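Local coordinates for protein spectinomycin 9-adenylyltransferase (Enterococcus faecalis, PDB 6XZ0) that inactivates the antibiotic spectinomycin by transferring an adenylyl group from ATP to its 9-hydroxyl, so that bacteria resist spectinomycin but not streptomycin, at residues S45-L50 and R83-T88; S61-I66 and G119-K124; P71-I76 and F106-W111; E181-L186 and R227-E232. All blocks are in the same frame, centred on the assembly; numbering follows the deposited sequence.

Interaction 1 of 4, residues S45-L50 and R83-T88; sequences SDLDFL and RYIELT. With SCM (spectinomycin), chain B.
Leu47 and Phe49 each give an N-H and accept one from the neighbouring parallel strand, stitching 47-50 to 85-88. Leu47 N reaches Tyr84 O at 3.1 Å, Glu86 N returns to Leu47 O, Phe49 N meets Glu86 O at 2.8 Å, and Thr88 N closes the set on Phe49 O. The bond from Glu86 N is almost straight (176° at the hydrogen).

The face with Asp48 and Glu86 carries the acids near the drug. Glu86, extended beyond CG, accepts a hydrogen bond at OE1 from spectinomycin O11 (3.0 Å). Asp48 lies alongside it pointing the same way, the two carboxylate planes 58° apart. Near the start of the strands, Tyr84 lays one ring face under the drug's methyl C2M, 3.6 Å above the ring centre, a CH-pi contact. Asp46 runs beside this tyrosine, its carboxyl carbon in the ring plane at the edge.

The other face is apolar. Phe49 rests its CB on Leu87 CD1 at 3.9 Å and turns its ring edge to Ile85 CG2, while helix 8-23 covers this side through Ile12 and Val15. Arg83 crosses Leu47 at about a right angle, its methylene CD 3.6 Å from Leu47 CG; its chain bends at chi3 (75°), and NH1 is hydrogen-bonded to Lys42 O.

Branched and aromatic residues therefore suit the helix side. Asp46, Asp48 and Glu86 gather three carboxylates on the cleft side, Glu86 alone of them touching the drug, consistent with the acidic cluster that holds magnesium in nucleotidyltransferases of this fold.

Interaction 2 of 4, residues S61-I66 and G119-K124; sequences SKEILI and GYIPQK
The CA atoms of Glu63 and Ile121 come nearest, 6.3 Å apart, where the helical turn 61-66 passes an irregular chain that has just left helix 113-118 through a Schellman motif at Gly119, whose positive phi a glycine tolerates easily.

Lys62 makes the polar link. Its CG stands beside the backbone N (chi1 -64°) and the chain bends at chi3, which carries the ammonium over to the loop. There NZ donates to Gln123 OE1 at 3.1 Å and more weakly to Pro122 O at 3.2 Å. Gln123 starts off away from the helix, but a bend at chi2 brings its amide back to cross the lysine at about a right angle. The ammonium meets the amide oxygen from 32° out of the carbonyl plane. A third acceptor, Glu105 O, also binds NZ, so this buried amine is gripped by oxygens of both the loop and strand 103-108; a long flexible lysine is well fitted to span that gap.

Apolar branches pack beside the lysine. Ile121 sets CG2 against Lys62 CB at 3.7 Å, and its side chain crosses that of Glu63 obliquely, Ile121 CD1 lying 3.5 Å from Glu63 OE1 and also against Glu63 CB. Ile66 CD1 butts against Pro122 CD, and Tyr116 and Phe106 close in around Ile66. The proline's ring fixes its phi near -55°.

Helix 59-69 is the crossover helix of a beta-alpha-beta unit in the nucleotidyltransferase fold, and the contact ties it to the loop that leads into the outermost strand, 125-126.

Interaction 3 of 4, residues P71-I76 and F106-W111; sequences PISKKI and FIYGEW. With SCM (spectinomycin), chain B.
Glu110 turns its carboxylate back toward the loop 71-76, where Lys75 crosses it at about a right angle. The lysine chain bends at chi2 (-48°) and then runs straight, bringing NZ to 3.0 Å from Glu110 OE2. This salt bridge comes from above the carboxylate plane, 64° out of it. The same ammonium is also held by Arg70 O, so it is anchored to the residue just before its own segment as well.

Ser73 meets the other oxygen, OE1. With OG opposite the backbone N (chi1 170°), the serine points its hydroxyl at Glu110 OE1 and donates a hydrogen bond modelled as very short; at this resolution the exact length means little. Lys74 O is modelled 2.7 Å from Glu110 OE1, an oxygen pair that would fit an acid holding a proton. Tyr108 reaches in with its hydroxyl, which gives Glu110 OE2 a weak bond, and Gln113 donates a further one to this oxygen. A short hydroxyl side chain such as Ser73 suits a place directly beside the acid. Nearer the surface, Ile76 lays CD1 3.6 Å from Glu110 O.

Trp111 points the opposite way, into the cleft. Its indole lies on the backbone of Gly109, whose C is 3.8 Å above one face; the opposite face carries spectinomycin C8, 3.8 Å above the ring centre. Having no side chain, Gly109 lets the ring lie flat on the main chain.

The loop is thereby pinned to the segment following strand 103-108 by a buried acid. Just beyond, the broad indole forms an aromatic wall of the antibiotic pocket, a platform of the kind often found beneath sugar-like rings.

Interaction 4 of 4, residues E181-L186 and R227-E232; sequences ETNSIL and RSYLGE. With SCM (spectinomycin), chain B.
Thr182 and Ser228 set two hydroxyl side chains against each other without a bond: Thr182 OG1 and Ser228 OG stay 4.1 Å apart, and the nearer approach is of Thr182 OG1 to Ser228 CB at 3.7 Å. No hydrogen bond crosses this contact at all, so small side chains let the helix start and the helix end come close by shape alone. The threonine hydroxyl faces the partner because it lies opposite the backbone N (chi1 166°).

Tyr229 supplies most of the remaining surface. Its ring runs alongside Asn183, both pointing the same way, with the amide and ring planes 83° apart. Leu186, one helical turn on from Thr182, brings CD1 to 4.3 Å from Tyr229 CD1. Both segments belong to the helical C-terminal domain of aminoglycoside adenylyltransferases, and here the first turn of helix 181-196 packs against the end of helix 216-228 at the edge of the drug cleft. Asn183 borders the antibiotic itself, its CB 3.3 Å from spectinomycin O5.

A type I turn runs from Ser228 to Gly231, with Leu230 N bonded to Arg227 O at 2.7 Å. Gly231 has a positive phi (86°), readily adopted by a residue without a side chain. Arg227 NH2 and Glu232 OE2 form a salt bridge of 2.8 Å that bridges the residues flanking the turn; such long charged chains suit a surface position. At the far end of the Tyr229 ring, OH is hydrogen-bonded to Lys203 and more weakly to Asp46 of the nucleotidyltransferase domain.

In the fold
Interaction 1 is the buried centre, main-chain bonds between parallel strands; interaction 3 adjoins it, since Leu87 and Tyr108 carry the sheet on to strand 103-108, and their centres are about 8 Å apart. Interaction 2 lies farther out, about 17 Å between centres from interaction 1, and relies on a lysine and aliphatic branches; Phe106 of interaction 3 packs against its Lys62, Leu65 and Ile66. Interaction 4 stands apart in the helical C-terminal domain, held by van der Waals contact, largely between polar residues, with no hydrogen bond across it. Interactions 1, 3 and 4 all border spectinomycin, offering respectively a carboxylate, an indole face and a helix start, so the drug sits between the two domains, which also meet directly through Asp46 and Tyr229.

Interaction 1 of 4, residues S45-L50 and R83-T88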
# COMPACT_ATOMS: atom_id res chain seq x y z
N SER A 45 -7.58 1.60 10.32
CA SER A 45 -6.55 1.80 9.31
C SER A 45 -5.42 0.78 9.43
O SER A 45 -5.27 0.08 10.44
CB SER A 45 -5.98 3.21 9.39
OG SER A 45 -6.67 4.10 8.54
N ASP A 46 -4.62 0.71 8.38
CA ASP A 46 -3.51 -0.22 8.26
C ASP A 46 -2.18 0.50 8.47
O ASP A 46 -2.07 1.72 8.28
CB ASP A 46 -3.52 -0.91 6.89
CG ASP A 46 -4.75 -1.76 6.67
OD1 ASP A 46 -5.48 -2.02 7.66
OD2 ASP A 46 -5.00 -2.16 5.52
N LEU A 47 -1.17 -0.27 8.85
CA LEU A 47 0.15 0.26 9.20
C LEU A 47 1.09 0.06 8.02
O LEU A 47 1.62 -1.03 7.81
CB LEU A 47 0.68 -0.44 10.45
CG LEU A 47 -0.02 -0.06 11.75
CD1 LEU A 47 0.50 -0.89 12.90
CD2 LEU A 47 0.13 1.42 12.03
N ASP A 48 1.30 1.13 7.25
CA ASP A 48 2.15 1.09 6.07
C ASP A 48 3.52 1.67 6.42
O ASP A 48 3.66 2.88 6.61
CB ASP A 48 1.51 1.87 4.92
CG ASP A 48 0.03 1.58 4.77
OD1 ASP A 48 -0.35 0.39 4.75
OD2 ASP A 48 -0.75 2.55 4.68
N PHE A 49 4.52 0.80 6.52
CA PHE A 49 5.88 1.21 6.80
C PHE A 49 6.69 1.34 5.52
O PHE A 49 6.46 0.61 4.54
CB PHE A 49 6.58 0.22 7.74
CG PHE A 49 6.00 0.17 9.12
CD1 PHE A 49 5.07 -0.80 9.47
CD2 PHE A 49 6.38 1.10 10.08
CE1 PHE A 49 4.54 -0.85 10.74
CE2 PHE A 49 5.85 1.05 11.36
CZ PHE A 49 4.93 0.08 11.68
N LEU A 50 7.64 2.27 5.52
CA LEU A 50 8.61 2.41 4.45
C LEU A 50 10.00 2.41 5.06
O LEU A 50 10.28 3.19 5.98
CB LEU A 50 8.38 3.69 3.63
CG LEU A 50 9.44 4.00 2.57
CD1 LEU A 50 9.61 2.83 1.62
CD2 LEU A 50 9.08 5.27 1.81
N ARG A 83 -4.10 -4.90 13.31
CA ARG A 83 -4.25 -4.35 11.97
C ARG A 83 -3.11 -4.85 11.08
O ARG A 83 -2.04 -5.21 11.56
CB ARG A 83 -4.27 -2.82 11.98
CG ARG A 83 -3.09 -2.18 12.67
CD ARG A 83 -3.33 -0.69 12.89
NE ARG A 83 -4.27 -0.45 13.99
CZ ARG A 83 -5.02 0.64 14.10
NH1 ARG A 83 -4.95 1.60 13.19
NH2 ARG A 83 -5.84 0.78 15.14
N TYR A 84 -3.38 -4.88 9.77
CA TYR A 84 -2.39 -5.37 8.82
C TYR A 84 -1.12 -4.54 8.88
O TYR A 84 -1.16 -3.33 9.12
CB TYR A 84 -2.95 -5.35 7.40
CG TYR A 84 -4.17 -6.21 7.18
CD1 TYR A 84 -4.13 -7.58 7.42
CD2 TYR A 84 -5.36 -5.66 6.73
CE1 TYR A 84 -5.24 -8.37 7.22
CE2 TYR A 84 -6.48 -6.44 6.52
CZ TYR A 84 -6.41 -7.80 6.76
OH TYR A 84 -7.53 -8.57 6.56
N ILE A 85 0.01 -5.20 8.65
CA ILE A 85 1.30 -4.54 8.58
C ILE A 85 1.84 -4.74 7.17
O ILE A 85 2.04 -5.87 6.72
CB ILE A 85 2.28 -5.08 9.63
CG1 ILE A 85 1.94 -4.49 11.00
CG2 ILE A 85 3.72 -4.75 9.25
CD1 ILE A 85 2.86 -4.93 12.11
N GLU A 86 2.05 -3.63 6.46
CA GLU A 86 2.55 -3.62 5.09
C GLU A 86 3.84 -2.80 5.08
O GLU A 86 3.81 -1.58 5.25
CB GLU A 86 1.51 -3.03 4.15
CG GLU A 86 1.52 -3.60 2.74
CD GLU A 86 0.37 -3.08 1.90
OE1 GLU A 86 -0.80 -3.31 2.29
OE2 GLU A 86 0.63 -2.45 0.86
N LEU A 87 4.97 -3.47 4.89
CA LEU A 87 6.28 -2.83 4.91
C LEU A 87 7.00 -3.12 3.60
O LEU A 87 7.09 -4.27 3.18
CB LEU A 87 7.11 -3.30 6.11
CG LEU A 87 8.56 -2.83 6.29
CD1 LEU A 87 8.94 -2.89 7.76
CD2 LEU A 87 9.56 -3.66 5.49
N THR A 88 7.52 -2.06 2.98
CA THR A 88 8.32 -2.17 1.78
C THR A 88 9.71 -1.60 2.05
O THR A 88 9.85 -0.56 2.70
CB THR A 88 7.68 -1.43 0.60
OG1 THR A 88 8.11 -0.07 0.59
CG2 THR A 88 6.16 -1.48 0.70
O1 SCM B . -4.34 -5.80 1.72
C2 SCM B . -4.87 -6.78 2.64
C2M SCM B . -3.78 -7.08 3.64
C3 SCM B . -5.33 -7.99 1.86
C4 SCM B . -6.30 -7.58 0.77
O4 SCM B . -7.34 -8.15 0.60
C5 SCM B . -5.84 -6.36 -0.07
O5 SCM B . -6.93 -5.84 -0.77
C6 SCM B . -5.30 -5.26 0.85
O1B SCM B . -4.89 -6.85 -0.99
O2B SCM B . -4.63 -4.28 0.10
C7 SCM B . -4.18 -5.81 -1.69
C8 SCM B . -3.10 -6.45 -2.54
N8 SCM B . -3.67 -7.26 -3.63
C8M SCM B . -3.73 -8.69 -3.32
C9 SCM B . -2.22 -5.37 -3.18
O9 SCM B . -2.98 -4.65 -4.14
C10 SCM B . -1.64 -4.43 -2.13
N10 SCM B . -0.75 -3.47 -2.80
C1M SCM B . -1.39 -2.21 -3.18
C11 SCM B . -2.75 -3.76 -1.32
O11 SCM B . -2.19 -2.93 -0.31
C12 SCM B . -3.57 -4.86 -0.67

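Interaction 2 of 4, residues S61-I66 and G119-K124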
# COMPACT_ATOMS: atom_id res chain seq x y z
N SER A 61 18.42 -12.97 5.20
CA SER A 61 18.15 -11.71 5.90
C SER A 61 16.73 -11.24 5.61
O SER A 61 16.07 -10.67 6.48
CB SER A 61 19.18 -10.65 5.49
OG SER A 61 19.01 -10.29 4.13
N LYS A 62 16.26 -11.46 4.38
CA LYS A 62 14.86 -11.22 4.06
C LYS A 62 13.94 -12.28 4.65
O LYS A 62 12.73 -12.03 4.77
CB LYS A 62 14.66 -11.16 2.54
CG LYS A 62 15.39 -10.01 1.87
CD LYS A 62 14.88 -9.75 0.47
CE LYS A 62 15.71 -10.49 -0.57
NZ LYS A 62 15.62 -9.84 -1.91
N GLU A 63 14.47 -13.45 5.01
CA GLU A 63 13.63 -14.51 5.56
C GLU A 63 13.37 -14.30 7.05
O GLU A 63 12.27 -14.56 7.53
CB GLU A 63 14.27 -15.88 5.32
CG GLU A 63 13.39 -17.04 5.74
CD GLU A 63 14.04 -18.39 5.49
OE1 GLU A 63 14.90 -18.47 4.59
OE2 GLU A 63 13.69 -19.36 6.19
N ILE A 64 14.38 -13.84 7.80
CA ILE A 64 14.16 -13.56 9.22
C ILE A 64 13.22 -12.37 9.39
O ILE A 64 12.47 -12.31 10.37
CB ILE A 64 15.50 -13.35 9.96
CG1 ILE A 64 16.08 -11.96 9.66
CG2 ILE A 64 16.49 -14.44 9.61
CD1 ILE A 64 17.52 -11.80 10.10
N LEU A 65 13.25 -11.43 8.45
CA LEU A 65 12.30 -10.31 8.50
C LEU A 65 10.87 -10.81 8.33
O LEU A 65 9.95 -10.30 8.99
CB LEU A 65 12.65 -9.29 7.43
CG LEU A 65 13.19 -7.95 7.93
CD1 LEU A 65 14.54 -8.14 8.59
CD2 LEU A 65 13.27 -6.95 6.80
N ILE A 66 10.67 -11.79 7.46
CA ILE A 66 9.35 -12.39 7.31
C ILE A 66 8.94 -13.10 8.59
O ILE A 66 7.83 -12.92 9.10
CB ILE A 66 9.33 -13.34 6.11
CG1 ILE A 66 9.62 -12.58 4.82
CG2 ILE A 66 7.99 -14.07 6.03
CD1 ILE A 66 9.20 -13.31 3.58
N GLY A 119 7.71 -21.10 1.13
CA GLY A 119 9.11 -20.80 0.95
C GLY A 119 9.43 -19.61 0.07
O GLY A 119 10.60 -19.41 -0.26
N TYR A 120 8.43 -18.82 -0.31
CA TYR A 120 8.69 -17.65 -1.14
C TYR A 120 9.36 -16.56 -0.32
O TYR A 120 8.86 -16.17 0.74
CB TYR A 120 7.38 -17.13 -1.74
CG TYR A 120 7.47 -15.73 -2.32
CD1 TYR A 120 8.06 -15.51 -3.56
CD2 TYR A 120 6.95 -14.64 -1.64
CE1 TYR A 120 8.14 -14.24 -4.10
CE2 TYR A 120 7.03 -13.36 -2.17
CZ TYR A 120 7.62 -13.17 -3.40
OH TYR A 120 7.70 -11.90 -3.93
N ILE A 121 10.50 -16.08 -0.80
CA ILE A 121 11.21 -14.95 -0.22
C ILE A 121 11.16 -13.81 -1.23
O ILE A 121 11.72 -13.93 -2.32
CB ILE A 121 12.66 -15.31 0.15
CG1 ILE A 121 12.68 -16.38 1.24
CG2 ILE A 121 13.42 -14.08 0.60
CD1 ILE A 121 14.08 -16.75 1.71
N PRO A 122 10.48 -12.69 -0.92
CA PRO A 122 10.39 -11.58 -1.88
C PRO A 122 11.76 -11.11 -2.34
O PRO A 122 12.55 -10.59 -1.54
CB PRO A 122 9.66 -10.49 -1.09
CG PRO A 122 8.88 -11.23 -0.06
CD PRO A 122 9.72 -12.42 0.31
N GLN A 123 12.05 -11.29 -3.62
CA GLN A 123 13.33 -10.93 -4.20
C GLN A 123 13.18 -9.67 -5.06
O GLN A 123 12.08 -9.18 -5.30
CB GLN A 123 13.90 -12.09 -5.02
CG GLN A 123 14.55 -13.16 -4.17
CD GLN A 123 16.06 -13.04 -4.16
OE1 GLN A 123 16.64 -12.45 -3.24
NE2 GLN A 123 16.71 -13.62 -5.16
N LYS A 124 14.33 -9.17 -5.51
CA LYS A 124 14.38 -7.90 -6.24
C LYS A 124 13.38 -7.89 -7.38
O LYS A 124 13.36 -8.79 -8.22
CB LYS A 124 15.80 -7.66 -6.77
CG LYS A 124 16.06 -6.22 -7.19
CD LYS A 124 17.53 -6.00 -7.49
CE LYS A 124 18.38 -6.07 -6.23
NZ LYS A 124 18.07 -4.95 -5.30

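Interaction 3 of 4, residues P71-I76 and F106-W111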
# COMPACT_ATOMS: atom_id res chain seq x y z
N PRO A 71 4.26 -12.96 13.38
CA PRO A 71 3.29 -12.93 14.48
C PRO A 71 2.89 -11.53 14.90
O PRO A 71 1.90 -11.37 15.61
CB PRO A 71 4.03 -13.65 15.61
CG PRO A 71 5.45 -13.32 15.37
CD PRO A 71 5.63 -13.25 13.88
N ILE A 72 3.64 -10.51 14.46
CA ILE A 72 3.35 -9.14 14.86
C ILE A 72 2.11 -8.60 14.17
O ILE A 72 1.46 -7.68 14.68
CB ILE A 72 4.58 -8.25 14.55
CG1 ILE A 72 5.87 -8.84 15.14
CG2 ILE A 72 4.38 -6.84 15.06
CD1 ILE A 72 5.73 -9.41 16.55
N SER A 73 1.73 -9.18 13.03
CA SER A 73 0.74 -8.61 12.13
C SER A 73 -0.60 -9.33 12.24
O SER A 73 -0.72 -10.39 12.86
CB SER A 73 1.25 -8.64 10.69
OG SER A 73 0.23 -8.31 9.77
N LYS A 74 -1.61 -8.72 11.62
CA LYS A 74 -2.97 -9.26 11.62
C LYS A 74 -3.18 -10.13 10.38
O LYS A 74 -2.87 -9.72 9.26
CB LYS A 74 -4.00 -8.14 11.63
CG LYS A 74 -5.42 -8.61 11.31
CD LYS A 74 -6.22 -7.56 10.56
CE LYS A 74 -7.64 -8.04 10.30
NZ LYS A 74 -8.52 -6.95 9.77
N LYS A 75 -3.72 -11.33 10.59
CA LYS A 75 -4.07 -12.19 9.48
C LYS A 75 -5.43 -11.80 8.91
O LYS A 75 -6.27 -11.20 9.60
CB LYS A 75 -4.07 -13.65 9.91
CG LYS A 75 -2.80 -14.07 10.65
CD LYS A 75 -1.55 -13.62 9.89
CE LYS A 75 -0.28 -14.10 10.57
NZ LYS A 75 0.94 -13.64 9.84
N ILE A 76 -5.65 -12.13 7.64
CA ILE A 76 -6.80 -11.61 6.90
C ILE A 76 -8.11 -12.02 7.56
O ILE A 76 -9.09 -11.26 7.54
CB ILE A 76 -6.74 -12.07 5.43
CG1 ILE A 76 -5.33 -11.88 4.88
CG2 ILE A 76 -7.75 -11.29 4.60
CD1 ILE A 76 -5.13 -12.44 3.49
N PHE A 106 12.42 -5.51 -0.92
CA PHE A 106 11.68 -6.42 -0.05
C PHE A 106 10.27 -5.89 0.13
O PHE A 106 10.02 -4.69 0.02
CB PHE A 106 12.39 -6.58 1.30
CG PHE A 106 11.59 -7.33 2.33
CD1 PHE A 106 11.56 -8.71 2.32
CD2 PHE A 106 10.88 -6.65 3.30
CE1 PHE A 106 10.83 -9.41 3.27
CE2 PHE A 106 10.15 -7.34 4.25
CZ PHE A 106 10.12 -8.72 4.24
N ILE A 107 9.34 -6.80 0.42
CA ILE A 107 7.95 -6.44 0.65
C ILE A 107 7.33 -7.45 1.61
O ILE A 107 7.41 -8.67 1.39
CB ILE A 107 7.13 -6.39 -0.66
CG1 ILE A 107 5.64 -6.26 -0.36
CG2 ILE A 107 7.40 -7.62 -1.51
CD1 ILE A 107 5.25 -4.97 0.31
N TYR A 108 6.73 -6.96 2.69
CA TYR A 108 5.87 -7.77 3.52
C TYR A 108 4.42 -7.39 3.26
O TYR A 108 4.08 -6.21 3.15
CB TYR A 108 6.18 -7.62 5.02
CG TYR A 108 5.37 -8.57 5.88
CD1 TYR A 108 5.84 -9.84 6.18
CD2 TYR A 108 4.12 -8.20 6.39
CE1 TYR A 108 5.10 -10.72 6.96
CE2 TYR A 108 3.38 -9.07 7.17
CZ TYR A 108 3.87 -10.32 7.45
OH TYR A 108 3.14 -11.19 8.23
N GLY A 109 3.57 -8.40 3.15
CA GLY A 109 2.14 -8.21 2.96
C GLY A 109 1.40 -9.49 3.29
O GLY A 109 1.88 -10.58 2.95
N GLU A 110 0.25 -9.38 3.94
CA GLU A 110 -0.45 -10.59 4.38
C GLU A 110 -1.19 -11.28 3.25
O GLU A 110 -1.56 -12.45 3.39
CB GLU A 110 -1.40 -10.26 5.53
CG GLU A 110 -1.36 -11.29 6.64
CD GLU A 110 -0.20 -11.07 7.59
OE1 GLU A 110 -0.33 -10.21 8.48
OE2 GLU A 110 0.83 -11.75 7.45
N TRP A 111 -1.41 -10.60 2.12
CA TRP A 111 -1.89 -11.30 0.94
C TRP A 111 -0.84 -12.23 0.35
O TRP A 111 -1.18 -13.09 -0.47
CB TRP A 111 -2.35 -10.30 -0.13
CG TRP A 111 -1.23 -9.58 -0.83
CD1 TRP A 111 -0.64 -9.93 -2.01
CD2 TRP A 111 -0.58 -8.38 -0.39
NE1 TRP A 111 0.34 -9.03 -2.33
CE2 TRP A 111 0.40 -8.07 -1.36
CE3 TRP A 111 -0.72 -7.54 0.72
CZ2 TRP A 111 1.23 -6.95 -1.25
CZ3 TRP A 111 0.10 -6.44 0.83
CH2 TRP A 111 1.06 -6.15 -0.15
O1 SCM B . -4.34 -5.80 1.72
C2 SCM B . -4.87 -6.78 2.64
C2M SCM B . -3.78 -7.08 3.64
C3 SCM B . -5.33 -7.99 1.86
C4 SCM B . -6.30 -7.58 0.77
O4 SCM B . -7.34 -8.15 0.60
C5 SCM B . -5.84 -6.36 -0.07
O5 SCM B . -6.93 -5.84 -0.77
C6 SCM B . -5.30 -5.26 0.85
O1B SCM B . -4.89 -6.85 -0.99
O2B SCM B . -4.63 -4.28 0.10
C7 SCM B . -4.18 -5.81 -1.69
C8 SCM B . -3.10 -6.45 -2.54
N8 SCM B . -3.67 -7.26 -3.63
C8M SCM B . -3.73 -8.69 -3.32
C9 SCM B . -2.22 -5.37 -3.18
O9 SCM B . -2.98 -4.65 -4.14
C10 SCM B . -1.64 -4.43 -2.13
N10 SCM B . -0.75 -3.47 -2.80
C1M SCM B . -1.39 -2.21 -3.18
C11 SCM B . -2.75 -3.76 -1.32
O11 SCM B . -2.19 -2.93 -0.31
C12 SCM B . -3.57 -4.86 -0.67

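Interaction 4 of 4, residues E181-L186 and R227-E232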
# COMPACT_ATOMS: atom_id res chain seq x y z
N GLU A 181 -12.55 -7.63 -4.84
CA GLU A 181 -13.52 -6.70 -5.40
C GLU A 181 -13.64 -5.45 -4.54
O GLU A 181 -13.64 -4.32 -5.06
CB GLU A 181 -14.88 -7.40 -5.54
CG GLU A 181 -14.83 -8.71 -6.31
CD GLU A 181 -14.49 -9.90 -5.43
OE1 GLU A 181 -14.74 -11.05 -5.87
OE2 GLU A 181 -13.98 -9.70 -4.31
N THR A 182 -13.74 -5.62 -3.22
CA THR A 182 -14.01 -4.48 -2.35
C THR A 182 -12.88 -3.46 -2.38
O THR A 182 -13.13 -2.24 -2.35
CB THR A 182 -14.26 -4.96 -0.92
OG1 THR A 182 -14.18 -3.84 -0.02
CG2 THR A 182 -13.22 -6.00 -0.51
N ASN A 183 -11.63 -3.92 -2.47
CA ASN A 183 -10.50 -3.01 -2.40
C ASN A 183 -10.19 -2.38 -3.75
O ASN A 183 -9.81 -1.21 -3.82
CB ASN A 183 -9.27 -3.74 -1.87
CG ASN A 183 -8.09 -2.81 -1.68
OD1 ASN A 183 -7.07 -2.92 -2.37
ND2 ASN A 183 -8.22 -1.88 -0.74
N SER A 184 -10.34 -3.15 -4.84
CA SER A 184 -9.97 -2.64 -6.16
C SER A 184 -10.97 -1.62 -6.68
O SER A 184 -10.61 -0.74 -7.47
CB SER A 184 -9.83 -3.80 -7.14
OG SER A 184 -10.75 -4.84 -6.85
N ILE A 185 -12.24 -1.71 -6.26
CA ILE A 185 -13.21 -0.68 -6.60
C ILE A 185 -12.77 0.67 -6.03
O ILE A 185 -12.69 1.67 -6.75
CB ILE A 185 -14.61 -1.06 -6.10
CG1 ILE A 185 -15.16 -2.27 -6.86
CG2 ILE A 185 -15.56 0.11 -6.22
CD1 ILE A 185 -16.50 -2.74 -6.33
N LEU A 186 -12.47 0.70 -4.73
CA LEU A 186 -12.15 1.95 -4.06
C LEU A 186 -10.79 2.49 -4.50
O LEU A 186 -10.58 3.71 -4.49
CB LEU A 186 -12.18 1.76 -2.55
CG LEU A 186 -13.42 1.05 -1.98
CD1 LEU A 186 -13.44 1.17 -0.47
CD2 LEU A 186 -14.70 1.62 -2.58
N ARG A 227 -18.86 -0.08 2.50
CA ARG A 227 -19.21 -0.77 3.74
C ARG A 227 -18.26 -1.92 4.04
O ARG A 227 -17.84 -2.11 5.19
CB ARG A 227 -20.65 -1.27 3.67
CG ARG A 227 -21.65 -0.24 3.15
CD ARG A 227 -22.87 -0.91 2.54
NE ARG A 227 -23.49 -1.86 3.45
CZ ARG A 227 -24.72 -2.35 3.30
NH1 ARG A 227 -25.47 -1.96 2.27
NH2 ARG A 227 -25.21 -3.21 4.18
N SER A 228 -17.91 -2.71 3.02
CA SER A 228 -17.19 -3.96 3.26
C SER A 228 -15.79 -3.71 3.80
O SER A 228 -15.23 -4.58 4.48
CB SER A 228 -17.12 -4.79 1.98
OG SER A 228 -16.72 -6.12 2.27
N TYR A 229 -15.19 -2.56 3.51
CA TYR A 229 -13.92 -2.23 4.13
C TYR A 229 -14.09 -1.84 5.59
O TYR A 229 -13.12 -1.86 6.35
CB TYR A 229 -13.22 -1.12 3.37
CG TYR A 229 -11.72 -1.24 3.39
CD1 TYR A 229 -10.93 -0.41 2.63
CD2 TYR A 229 -11.08 -2.19 4.18
CE1 TYR A 229 -9.57 -0.51 2.65
CE2 TYR A 229 -9.71 -2.31 4.21
CZ TYR A 229 -8.95 -1.46 3.44
OH TYR A 229 -7.58 -1.54 3.44
N LEU A 230 -15.30 -1.45 5.99
CA LEU A 230 -15.62 -1.20 7.39
C LEU A 230 -16.18 -2.44 8.08
O LEU A 230 -17.05 -2.33 8.95
CB LEU A 230 -16.61 -0.04 7.51
CG LEU A 230 -16.47 1.09 6.48
CD1 LEU A 230 -17.62 2.08 6.61
CD2 LEU A 230 -15.14 1.80 6.62
N GLY A 231 -15.70 -3.62 7.70
CA GLY A 231 -16.31 -4.88 8.15
C GLY A 231 -17.47 -5.27 7.23
O GLY A 231 -17.24 -5.68 6.09
N GLU A 232 -18.70 -5.15 7.74
CA GLU A 232 -19.93 -5.22 6.95
C GLU A 232 -19.88 -6.29 5.86
O GLU A 232 -19.79 -5.97 4.67
CB GLU A 232 -20.23 -3.86 6.32
CG GLU A 232 -21.48 -3.19 6.85
CD GLU A 232 -22.75 -3.75 6.25
OE1 GLU A 232 -22.65 -4.62 5.36
OE2 GLU A 232 -23.84 -3.32 6.66
O1 SCM B . -4.34 -5.80 1.72
C2 SCM B . -4.87 -6.78 2.64
C2M SCM B . -3.78 -7.08 3.64
C3 SCM B . -5.33 -7.99 1.86
C4 SCM B . -6.30 -7.58 0.77
O4 SCM B . -7.34 -8.15 0.60
C5 SCM B . -5.84 -6.36 -0.07
O5 SCM B . -6.93 -5.84 -0.77
C6 SCM B . -5.30 -5.26 0.85
O1B SCM B . -4.89 -6.85 -0.99
O2B SCM B . -4.63 -4.28 0.10
C7 SCM B . -4.18 -5.81 -1.69
C8 SCM B . -3.10 -6.45 -2.54
N8 SCM B . -3.67 -7.26 -3.63
C8M SCM B . -3.73 -8.69 -3.32
C9 SCM B . -2.22 -5.37 -3.18
O9 SCM B . -2.98 -4.65 -4.14
C10 SCM B . -1.64 -4.43 -2.13
N10 SCM B . -0.75 -3.47 -2.80
C1M SCM B . -1.39 -2.21 -3.18
C11 SCM B . -2.75 -3.76 -1.32
O11 SCM B . -2.19 -2.93 -0.31
C12 SCM B . -3.57 -4.86 -0.67